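PDB 5DTE: monosaccharide-transporting ATPase from Actinobacillus succinogenes, which binds D-allose and probably serves as the periplasmic sugar-binding component of an ABC transporter, despite its ATPase name. Local coordinates for residues Ala30-Thr35 against Ile60-Glu65; Val90-Ser95 against Ile112-Val117; Asn158-Glu163 against Pro215-Ile220; Lys243-Gly248 against Lys263-Ile268. All coordinates share one frame; numbering follows the deposited sequence.

Interaction 1: Ala30-Thr35 against Ile60-Glu65. With ALL (beta-D-allopyranose), chain E.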
# COMPACT_ATOMS: atom_id res chain seq x y z
N ALA A 30 3.25 -17.48 -10.74
CA ALA A 30 2.88 -16.23 -11.39
C ALA A 30 2.71 -15.13 -10.34
O ALA A 30 2.16 -15.35 -9.26
CB ALA A 30 1.61 -16.39 -12.22
N LEU A 31 3.21 -13.94 -10.68
CA LEU A 31 3.00 -12.74 -9.89
C LEU A 31 2.18 -11.77 -10.74
O LEU A 31 2.63 -11.32 -11.79
CB LEU A 31 4.32 -12.13 -9.47
CG LEU A 31 4.20 -10.82 -8.69
CD1 LEU A 31 3.40 -11.08 -7.42
CD2 LEU A 31 5.57 -10.23 -8.36
N LEU A 32 0.98 -11.44 -10.30
CA LEU A 32 0.08 -10.65 -11.12
C LEU A 32 -0.26 -9.34 -10.44
O LEU A 32 -0.93 -9.31 -9.41
CB LEU A 32 -1.19 -11.43 -11.43
CG LEU A 32 -0.87 -12.70 -12.23
CD1 LEU A 32 -2.12 -13.51 -12.47
CD2 LEU A 32 -0.20 -12.33 -13.54
N MET A 33 0.21 -8.25 -11.02
CA MET A 33 0.23 -6.97 -10.32
C MET A 33 -0.68 -5.92 -10.94
O MET A 33 -0.83 -5.85 -12.15
CB MET A 33 1.68 -6.47 -10.25
CG MET A 33 2.59 -7.45 -9.56
SD MET A 33 4.31 -7.00 -9.57
CE MET A 33 4.27 -5.58 -8.48
N LYS A 34 -1.28 -5.10 -10.09
CA LYS A 34 -2.22 -4.08 -10.55
C LYS A 34 -1.51 -2.93 -11.27
O LYS A 34 -2.11 -2.24 -12.10
CB LYS A 34 -3.05 -3.56 -9.37
CG LYS A 34 -2.30 -2.91 -8.23
CD LYS A 34 -3.19 -2.84 -6.98
CE LYS A 34 -2.77 -1.70 -6.06
NZ LYS A 34 -3.65 -1.57 -4.86
N THR A 35 -0.22 -2.75 -10.97
CA THR A 35 0.57 -1.72 -11.64
C THR A 35 2.07 -1.91 -11.38
O THR A 35 2.48 -2.67 -10.51
CB THR A 35 0.14 -0.29 -11.18
OG1 THR A 35 0.71 0.69 -12.06
CG2 THR A 35 0.56 -0.01 -9.73
N ILE A 60 6.85 -15.51 -13.17
CA ILE A 60 6.14 -14.92 -14.30
C ILE A 60 5.36 -13.67 -13.94
O ILE A 60 4.26 -13.77 -13.40
CB ILE A 60 5.14 -15.92 -14.92
CG1 ILE A 60 5.73 -17.34 -14.94
CG2 ILE A 60 4.74 -15.48 -16.30
CD1 ILE A 60 4.96 -18.28 -15.81
N VAL A 61 5.92 -12.51 -14.25
CA VAL A 61 5.28 -11.23 -13.93
C VAL A 61 4.40 -10.70 -15.06
O VAL A 61 4.85 -10.55 -16.20
CB VAL A 61 6.32 -10.15 -13.58
CG1 VAL A 61 5.63 -8.83 -13.37
CG2 VAL A 61 7.11 -10.57 -12.34
N GLN A 62 3.14 -10.42 -14.75
CA GLN A 62 2.23 -9.78 -15.68
C GLN A 62 1.55 -8.64 -14.97
O GLN A 62 1.08 -8.80 -13.85
CB GLN A 62 1.19 -10.75 -16.24
CG GLN A 62 1.75 -12.05 -16.78
CD GLN A 62 0.94 -12.58 -17.94
OE1 GLN A 62 0.05 -11.90 -18.45
NE2 GLN A 62 1.25 -13.80 -18.38
N VAL A 63 1.49 -7.50 -15.63
CA VAL A 63 0.99 -6.30 -15.02
C VAL A 63 -0.27 -5.88 -15.76
O VAL A 63 -0.36 -6.04 -16.97
CB VAL A 63 2.08 -5.22 -15.04
CG1 VAL A 63 1.59 -3.88 -14.58
CG2 VAL A 63 3.22 -5.69 -14.17
N ALA A 64 -1.26 -5.40 -15.01
CA ALA A 64 -2.46 -4.83 -15.57
C ALA A 64 -2.13 -3.48 -16.22
O ALA A 64 -1.16 -2.82 -15.82
CB ALA A 64 -3.53 -4.67 -14.50
N GLU A 65 -2.93 -3.06 -17.20
CA GLU A 65 -2.59 -1.86 -17.95
C GLU A 65 -2.98 -0.57 -17.23
O GLU A 65 -2.10 0.22 -16.90
CB GLU A 65 -3.20 -1.93 -19.35
CG GLU A 65 -2.40 -2.87 -20.26
CD GLU A 65 -3.08 -3.16 -21.57
OE1 GLU A 65 -3.27 -2.21 -22.37
OE2 GLU A 65 -3.40 -4.35 -21.81
C1 ALL E . -1.61 0.27 -2.08
C2 ALL E . -0.25 -0.20 -1.61
C3 ALL E . 0.80 0.83 -1.78
C4 ALL E . 0.76 1.47 -3.13
C5 ALL E . -0.63 2.04 -3.35
C6 ALL E . -0.75 2.88 -4.58
O1 ALL E . -2.51 -0.77 -2.14
O2 ALL E . -0.35 -0.51 -0.20
O3 ALL E . 0.58 1.88 -0.79
O4 ALL E . 1.75 2.51 -3.21
O5 ALL E . -1.54 0.91 -3.43
O6 ALL E . -0.72 2.05 -5.72
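Strands 30-33 and 60-63 are neighbours in the parallel sheet of the N-terminal lobe, joined by helix 39-54 as a beta-alpha-beta crossover unit of the periplasmic binding protein fold. Their axes approach to 4.7 Å, with 16° between their directions, and the backbone bonds follow the staggered parallel pattern. Leu-31 uses both its polar backbone atoms: N reaches Ile-60 O at 2.9 Å, and O accepts from Gln-62 N at 3.1 Å. Two residues on, Met-33 does the same, N to Gln-62 O at 3.0 Å and O from Ala-64 N at 2.9 Å.

Side-chain packing lines both faces. On the face that helix 39-54 covers, Leu-31 meets Val-61 through their methyls, and Met-33 CB lies beside a methyl of Val-63. On the other, packed against helix 70-82, Leu-32 and Gln-62 lie side by side, with Leu-32 CD2 against the CB and CG of the glutamine, while both side chains also touch Met-80. Val-63 CG1, anti to its own backbone N (chi1 173°), closes on the backbone of Thr-35 at the strand end.

Polar contact with the sugar comes from the loop just past the strand. Lys-34 leaves the backbone with CG between N and the carbonyl carbon (chi1 60°), then runs extended into the pocket. There Lys-34 NZ donates to O1 of the bound beta-D-allopyranose at 3.1 Å.

Interaction 2: Val90-Ser95 against Ile112-Val117. With ALL (beta-D-allopyranose), chain E.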
# COMPACT_ATOMS: atom_id res chain seq x y z
N VAL A 90 -1.28 -12.80 -6.35
CA VAL A 90 -1.96 -11.68 -6.96
C VAL A 90 -2.23 -10.57 -5.94
O VAL A 90 -2.52 -10.84 -4.77
CB VAL A 90 -3.29 -12.13 -7.64
CG1 VAL A 90 -4.36 -12.44 -6.60
CG2 VAL A 90 -3.78 -11.07 -8.57
N THR A 91 -2.07 -9.34 -6.41
CA THR A 91 -2.40 -8.12 -5.68
C THR A 91 -3.69 -7.57 -6.27
O THR A 91 -3.64 -6.81 -7.24
CB THR A 91 -1.31 -7.07 -5.80
OG1 THR A 91 -1.31 -6.57 -7.15
CG2 THR A 91 0.05 -7.68 -5.52
N PRO A 92 -4.84 -7.97 -5.70
CA PRO A 92 -6.16 -7.66 -6.25
C PRO A 92 -6.43 -6.18 -6.52
O PRO A 92 -5.65 -5.31 -6.14
CB PRO A 92 -7.10 -8.19 -5.17
CG PRO A 92 -6.38 -9.34 -4.65
CD PRO A 92 -4.94 -8.91 -4.58
N ASN A 93 -7.57 -5.95 -7.16
CA ASN A 93 -7.92 -4.71 -7.83
C ASN A 93 -9.30 -4.30 -7.38
O ASN A 93 -9.87 -3.31 -7.85
CB ASN A 93 -7.92 -4.93 -9.34
CG ASN A 93 -7.01 -4.00 -10.06
OD1 ASN A 93 -6.55 -3.01 -9.48
ND2 ASN A 93 -6.74 -4.28 -11.34
N ASP A 94 -9.83 -5.08 -6.45
CA ASP A 94 -11.22 -5.01 -6.09
C ASP A 94 -11.44 -6.10 -5.04
O ASP A 94 -11.07 -7.25 -5.27
CB ASP A 94 -12.10 -5.22 -7.32
CG ASP A 94 -13.53 -4.84 -7.10
OD1 ASP A 94 -14.02 -4.01 -7.89
OD2 ASP A 94 -14.15 -5.39 -6.16
N SER A 95 -12.01 -5.76 -3.90
CA SER A 95 -12.04 -6.73 -2.80
C SER A 95 -12.98 -7.90 -3.10
O SER A 95 -12.86 -8.99 -2.52
CB SER A 95 -12.45 -6.03 -1.49
OG SER A 95 -13.58 -5.20 -1.68
N ILE A 112 -2.95 -20.16 -4.12
CA ILE A 112 -3.05 -18.79 -4.55
C ILE A 112 -3.03 -17.84 -3.36
O ILE A 112 -3.78 -17.99 -2.40
CB ILE A 112 -4.34 -18.60 -5.40
CG1 ILE A 112 -4.45 -17.15 -5.89
CG2 ILE A 112 -5.59 -19.00 -4.62
CD1 ILE A 112 -5.53 -16.96 -6.95
N ILE A 113 -2.13 -16.87 -3.43
CA ILE A 113 -1.90 -15.93 -2.34
C ILE A 113 -2.43 -14.55 -2.67
O ILE A 113 -2.04 -13.93 -3.65
CB ILE A 113 -0.38 -15.78 -2.00
CG1 ILE A 113 0.24 -17.12 -1.65
CG2 ILE A 113 -0.18 -14.79 -0.88
CD1 ILE A 113 -0.69 -18.03 -0.82
N ASP A 114 -3.33 -14.06 -1.82
CA ASP A 114 -3.85 -12.71 -1.98
C ASP A 114 -2.87 -11.71 -1.32
O ASP A 114 -2.79 -11.61 -0.09
CB ASP A 114 -5.26 -12.66 -1.38
CG ASP A 114 -5.73 -11.25 -1.10
OD1 ASP A 114 -5.40 -10.35 -1.89
OD2 ASP A 114 -6.44 -11.05 -0.07
N LEU A 115 -2.11 -10.99 -2.14
CA LEU A 115 -1.11 -10.02 -1.66
C LEU A 115 -1.66 -8.59 -1.67
O LEU A 115 -2.50 -8.26 -2.49
CB LEU A 115 0.16 -10.10 -2.52
CG LEU A 115 1.37 -9.18 -2.27
CD1 LEU A 115 2.01 -9.47 -0.92
CD2 LEU A 115 2.41 -9.34 -3.37
N ASP A 116 -1.18 -7.77 -0.72
CA ASP A 116 -1.45 -6.32 -0.62
C ASP A 116 -2.89 -5.89 -0.29
O ASP A 116 -3.17 -5.46 0.83
CB ASP A 116 -1.03 -5.59 -1.91
CG ASP A 116 -1.09 -4.06 -1.77
OD1 ASP A 116 -0.69 -3.53 -0.71
OD2 ASP A 116 -1.55 -3.39 -2.73
N VAL A 117 -3.77 -5.97 -1.28
CA VAL A 117 -5.16 -5.57 -1.13
C VAL A 117 -6.00 -6.77 -0.68
O VAL A 117 -5.96 -7.82 -1.31
CB VAL A 117 -5.70 -4.96 -2.43
CG1 VAL A 117 -7.21 -4.77 -2.37
CG2 VAL A 117 -4.98 -3.63 -2.76
C1 ALL E . -1.61 0.27 -2.08
C2 ALL E . -0.25 -0.20 -1.61
C3 ALL E . 0.80 0.83 -1.78
C4 ALL E . 0.76 1.47 -3.13
C5 ALL E . -0.63 2.04 -3.35
C6 ALL E . -0.75 2.88 -4.58
O1 ALL E . -2.51 -0.77 -2.14
O2 ALL E . -0.35 -0.51 -0.20
O3 ALL E . 0.58 1.88 -0.79
O4 ALL E . 1.75 2.51 -3.21
O5 ALL E . -1.54 0.91 -3.43
O6 ALL E . -0.72 2.05 -5.72
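Leu-115 N bonds to Val-90 O at 2.7 Å and Val-90 N to Ile-113 O at 3.0 Å, so the end of strand 87-90 is tied on both sides of Asp-114 to strand 112-115. These are neighbouring parallel strands of the N-terminal lobe of a periplasmic binding protein, and the loops at the C-terminal ends of these strands help line the sugar pocket. Beyond the paired section, Asp-116 turns its carboxylate to the ligand and takes two hydroxyls at once: OD2 accepts from allose O1 at 2.9 Å, OD1 from O2 at 3.1 Å. This two-pronged grip fixes the rotation of the carboxylate. The backbone O of Asp-116 accepts from Tyr-133 OH and Asn-170 ND2, while Lys-34 lies at the distance of a long, weak ion pair from OD2.

Packing follows where the strand pairing stops. Thr-91 and Leu-115 lie alongside each other, with Thr-91 CG2 3.6 Å from Leu-115 CD2. The threonine hydroxyl accepts from Lys-34 N, which links this segment to the end of the neighbouring strand 28-33. Pro-92 ends the pairing: its ring crosses the Asp-114 side chain at about a right angle, and CG and CD lie against the carboxylate oxygen OD1. The other oxygen, OD2, accepts from Leu-119 N. Nearer the sugar, Val-117 packs its CB against Pro-92 O, and its CG2 approaches allose O1 at 3.8 Å.

Interaction 3: Asn158-Glu163 against Pro215-Ile220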
# COMPACT_ATOMS: atom_id res chain seq x y z
N ASN A 158 -3.99 22.54 12.13
CA ASN A 158 -5.04 22.05 11.23
C ASN A 158 -4.42 21.12 10.20
O ASN A 158 -3.44 21.49 9.55
CB ASN A 158 -5.79 23.19 10.54
CG ASN A 158 -6.35 24.20 11.53
OD1 ASN A 158 -7.36 23.93 12.18
ND2 ASN A 158 -5.71 25.37 11.63
N VAL A 159 -4.98 19.93 10.06
CA VAL A 159 -4.43 18.93 9.15
C VAL A 159 -5.31 18.70 7.93
O VAL A 159 -6.54 18.86 7.99
CB VAL A 159 -4.23 17.56 9.84
CG1 VAL A 159 -3.08 17.61 10.85
CG2 VAL A 159 -5.52 17.12 10.51
N ALA A 160 -4.67 18.32 6.82
CA ALA A 160 -5.38 17.95 5.60
C ALA A 160 -4.97 16.57 5.12
O ALA A 160 -3.78 16.30 4.98
CB ALA A 160 -5.14 18.96 4.53
N ILE A 161 -5.95 15.70 4.86
CA ILE A 161 -5.69 14.33 4.41
C ILE A 161 -5.74 14.14 2.88
O ILE A 161 -6.74 14.47 2.24
CB ILE A 161 -6.70 13.36 5.04
CG1 ILE A 161 -6.36 13.14 6.51
CG2 ILE A 161 -6.74 12.03 4.29
CD1 ILE A 161 -7.26 12.15 7.19
N LEU A 162 -4.67 13.61 2.30
CA LEU A 162 -4.72 13.20 0.88
C LEU A 162 -4.97 11.68 0.79
O LEU A 162 -4.24 10.88 1.39
CB LEU A 162 -3.43 13.57 0.13
CG LEU A 162 -3.04 15.03 -0.14
CD1 LEU A 162 -1.55 15.14 -0.38
CD2 LEU A 162 -3.80 15.68 -1.31
N GLU A 163 -5.98 11.29 0.02
CA GLU A 163 -6.41 9.89 -0.02
C GLU A 163 -6.14 9.24 -1.37
O GLU A 163 -5.82 9.91 -2.35
CB GLU A 163 -7.89 9.79 0.29
CG GLU A 163 -8.38 10.89 1.20
CD GLU A 163 -9.87 11.07 1.12
OE1 GLU A 163 -10.55 10.14 0.65
OE2 GLU A 163 -10.35 12.16 1.51
N PRO A 215 -5.10 28.73 4.87
CA PRO A 215 -3.70 29.16 5.09
C PRO A 215 -3.20 28.74 6.47
O PRO A 215 -2.03 28.97 6.83
CB PRO A 215 -3.78 30.68 4.96
CG PRO A 215 -5.24 31.05 5.21
CD PRO A 215 -6.06 29.78 5.25
N ASN A 216 -4.09 28.13 7.25
CA ASN A 216 -3.77 27.70 8.59
C ASN A 216 -3.55 26.21 8.64
O ASN A 216 -3.73 25.56 9.68
CB ASN A 216 -4.87 28.12 9.56
CG ASN A 216 -4.92 29.63 9.76
OD1 ASN A 216 -3.93 30.32 9.54
ND2 ASN A 216 -6.07 30.13 10.19
N ILE A 217 -3.15 25.66 7.50
CA ILE A 217 -2.75 24.27 7.44
C ILE A 217 -1.25 24.15 7.70
O ILE A 217 -0.46 24.85 7.07
CB ILE A 217 -3.11 23.66 6.10
CG1 ILE A 217 -4.62 23.50 6.02
CG2 ILE A 217 -2.45 22.32 5.94
CD1 ILE A 217 -5.06 22.74 4.79
N ASN A 218 -0.88 23.26 8.63
CA ASN A 218 0.51 23.11 9.07
C ASN A 218 0.98 21.66 9.03
O ASN A 218 2.12 21.37 9.42
CB ASN A 218 0.70 23.69 10.49
CG ASN A 218 0.01 22.86 11.60
OD1 ASN A 218 -0.95 22.12 11.36
ND2 ASN A 218 0.48 23.02 12.83
N GLY A 219 0.11 20.76 8.56
CA GLY A 219 0.40 19.33 8.50
C GLY A 219 -0.40 18.58 7.44
O GLY A 219 -1.62 18.76 7.32
N ILE A 220 0.28 17.72 6.68
CA ILE A 220 -0.39 16.95 5.62
C ILE A 220 -0.19 15.44 5.71
O ILE A 220 0.91 14.92 5.56
CB ILE A 220 0.07 17.38 4.22
CG1 ILE A 220 -0.26 18.85 3.97
CG2 ILE A 220 -0.61 16.51 3.19
CD1 ILE A 220 0.27 19.36 2.69
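Asn-158 grips the turn before strand 219-222 from both its side chain and its backbone. The shortest of these bonds runs from Asn-158 ND2 to Asn-216 O, 2.8 Å long; the acceptor lies in the plane of the donor amide and the N-H points nearly straight at it, although the donor is tilted 30° from the carbonyl plane of Asn-216. With CG anti to the carbonyl carbon (chi1 -54°), the Asn-158 side chain runs alongside that of Asn-216, the two amide planes 26° apart. Asn-158 O takes the backbone N of Asn-218 at 3.2 Å. Asn-218 also folds its side chain back, so that OD1 receives a weak, bent bond from Asn-158 N, while its ND2 makes another weak one to Lys-156 O.

Further along, regular pairing takes over: Ala-160 N donates to Gly-219 O at 3.1 Å. The apolar contacts lie on the face covered by helix 200-213. Ala-160 CB sits 3.8 Å from Ile-217 CD1, and Leu-162 CD1 meets Ile-220 CG2 at 3.9 Å as the two side chains cross at a slant. Thr-207 of the helix touches both Leu-162 and Ile-220, and Ile-210 reaches Ile-217. Strand 188-195 flanks strand 157-163 on its other edge, leaving the pair well inside the sheet. Parallel strands arranged in the order 2-1-3-4 across the sheet and covered by helices give the Rossmann-like core of the C-terminal lobe in periplasmic sugar-binding proteins.

Interaction 4: Lys243-Gly248 against Lys263-Ile268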
# COMPACT_ATOMS: atom_id res chain seq x y z
N LYS A 243 7.17 24.79 7.39
CA LYS A 243 6.00 25.37 8.05
C LYS A 243 4.81 24.43 7.96
O LYS A 243 3.86 24.54 8.72
CB LYS A 243 5.68 26.73 7.44
CG LYS A 243 6.39 27.91 8.14
CD LYS A 243 7.03 28.90 7.18
CE LYS A 243 7.87 29.91 7.97
NZ LYS A 243 8.14 31.22 7.25
N VAL A 244 4.86 23.49 7.02
CA VAL A 244 3.87 22.41 6.96
C VAL A 244 4.61 21.08 6.90
O VAL A 244 5.48 20.87 6.04
CB VAL A 244 2.90 22.53 5.75
CG1 VAL A 244 1.88 21.42 5.78
CG2 VAL A 244 2.20 23.88 5.72
N LEU A 245 4.27 20.18 7.80
CA LEU A 245 4.93 18.88 7.85
C LEU A 245 4.06 17.81 7.19
O LEU A 245 2.85 17.76 7.39
CB LEU A 245 5.27 18.50 9.29
CG LEU A 245 5.96 19.61 10.07
CD1 LEU A 245 6.26 19.17 11.51
CD2 LEU A 245 7.20 20.07 9.34
N VAL A 246 4.70 16.95 6.41
CA VAL A 246 4.01 15.98 5.58
C VAL A 246 4.39 14.56 6.04
O VAL A 246 5.55 14.31 6.39
CB VAL A 246 4.36 16.23 4.08
CG1 VAL A 246 3.71 15.21 3.13
CG2 VAL A 246 3.98 17.66 3.69
N SER A 247 3.41 13.66 6.07
CA SER A 247 3.67 12.24 6.30
C SER A 247 3.20 11.41 5.10
O SER A 247 2.17 11.72 4.48
CB SER A 247 3.00 11.76 7.58
OG SER A 247 1.62 12.06 7.56
N GLY A 248 3.95 10.35 4.78
CA GLY A 248 3.61 9.47 3.68
C GLY A 248 3.51 8.02 4.10
O GLY A 248 3.53 7.71 5.29
N LYS A 263 12.62 17.15 4.55
CA LYS A 263 11.53 17.56 3.68
C LYS A 263 10.21 16.85 4.07
O LYS A 263 9.12 17.38 3.84
CB LYS A 263 11.86 17.27 2.21
CG LYS A 263 13.02 18.07 1.62
CD LYS A 263 13.03 18.00 0.08
CE LYS A 263 14.18 18.79 -0.55
NZ LYS A 263 14.18 20.26 -0.24
N MET A 264 10.35 15.66 4.66
CA MET A 264 9.22 14.91 5.20
C MET A 264 9.38 14.59 6.69
O MET A 264 10.48 14.48 7.20
CB MET A 264 9.02 13.60 4.45
CG MET A 264 8.33 13.72 3.11
SD MET A 264 7.61 12.12 2.75
CE MET A 264 7.85 12.08 0.99
N GLN A 265 8.25 14.42 7.37
CA GLN A 265 8.26 14.06 8.77
C GLN A 265 8.47 12.57 8.94
O GLN A 265 9.38 12.14 9.65
CB GLN A 265 6.96 14.48 9.44
CG GLN A 265 6.77 13.82 10.79
CD GLN A 265 7.82 14.26 11.79
OE1 GLN A 265 8.32 15.40 11.73
NE2 GLN A 265 8.17 13.37 12.71
N ASN A 266 7.62 11.79 8.28
CA ASN A 266 7.73 10.35 8.32
C ASN A 266 7.06 9.70 7.13
O ASN A 266 6.24 10.32 6.44
CB ASN A 266 7.10 9.81 9.59
CG ASN A 266 5.59 9.80 9.53
OD1 ASN A 266 4.97 8.84 9.04
ND2 ASN A 266 4.98 10.88 10.01
N THR A 267 7.40 8.44 6.90
CA THR A 267 6.64 7.55 6.03
C THR A 267 6.60 6.23 6.76
O THR A 267 7.36 6.05 7.71
CB THR A 267 7.28 7.38 4.64
OG1 THR A 267 6.33 6.78 3.75
CG2 THR A 267 8.50 6.50 4.72
N ILE A 268 5.71 5.32 6.35
CA ILE A 268 5.67 3.98 6.96
C ILE A 268 6.27 2.97 6.00
O ILE A 268 5.74 2.79 4.90
CB ILE A 268 4.23 3.54 7.32
CG1 ILE A 268 3.69 4.30 8.54
CG2 ILE A 268 4.17 2.04 7.59
CD1 ILE A 268 4.05 3.67 9.90
O HOH W 1 8.44 20.74 4.40
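Val-246 O accepts from Gln-265 N at 2.9 Å, and Gly-248 N donates to Asn-266 O at 2.8 Å, stitching the edge strand 245-247 of the C-terminal lobe's sheet to the chain leaving helix 253-261. In this periplasmic binding protein fold, that chain goes on as strand 267-269, which pairs antiparallel with strand 301-303. The same Asn-266 O takes a CA-H...O contact from Ser-247 CA at 3.2 Å.

Several polar side-chain ends bond outside the two segments. Ser-247 OG is bonded to Glu-145 and Gln-265 NE2 to Asn-148, both on helix 138-152; Thr-267 OG1 is bonded to Asp-225, and Lys-263 NZ forms a salt bridge with Glu-236. A water donates weakly to both Val-244 O and Lys-263 O, weakly bridging the two segments.

Packing adds to these bonds. Gln-265 lays CB against Val-246 O at 3.4 Å, while its chain, bent at chi2 (64°), swings the amide towards helix 138-152. A chi1 of 77° turns the Asn-266 amide over the serine, bringing Asn-266 ND2 to 3.3 Å from Ser-247 CB.

Overall arrangement
From the N terminus the four contacts come in series, each closing its own loop before the next opens; none nests or crosses. Interaction 1 closes a loop around helix 39-54, and interaction 2 a shorter one around helix 99-105. Both belong to one sheet, touch through Leu-32 and Thr-91, and reach the sugar from the same lobe. Interaction 3 spans the longest loop, taking in strand 188-195, and interaction 4 closes around helix 253-261. These two meet where strands 219-222 and 245-247 pair, in the other lobe. Centres of interactions 1 and 3 are about 35 Å apart, with allose bound between the lobes.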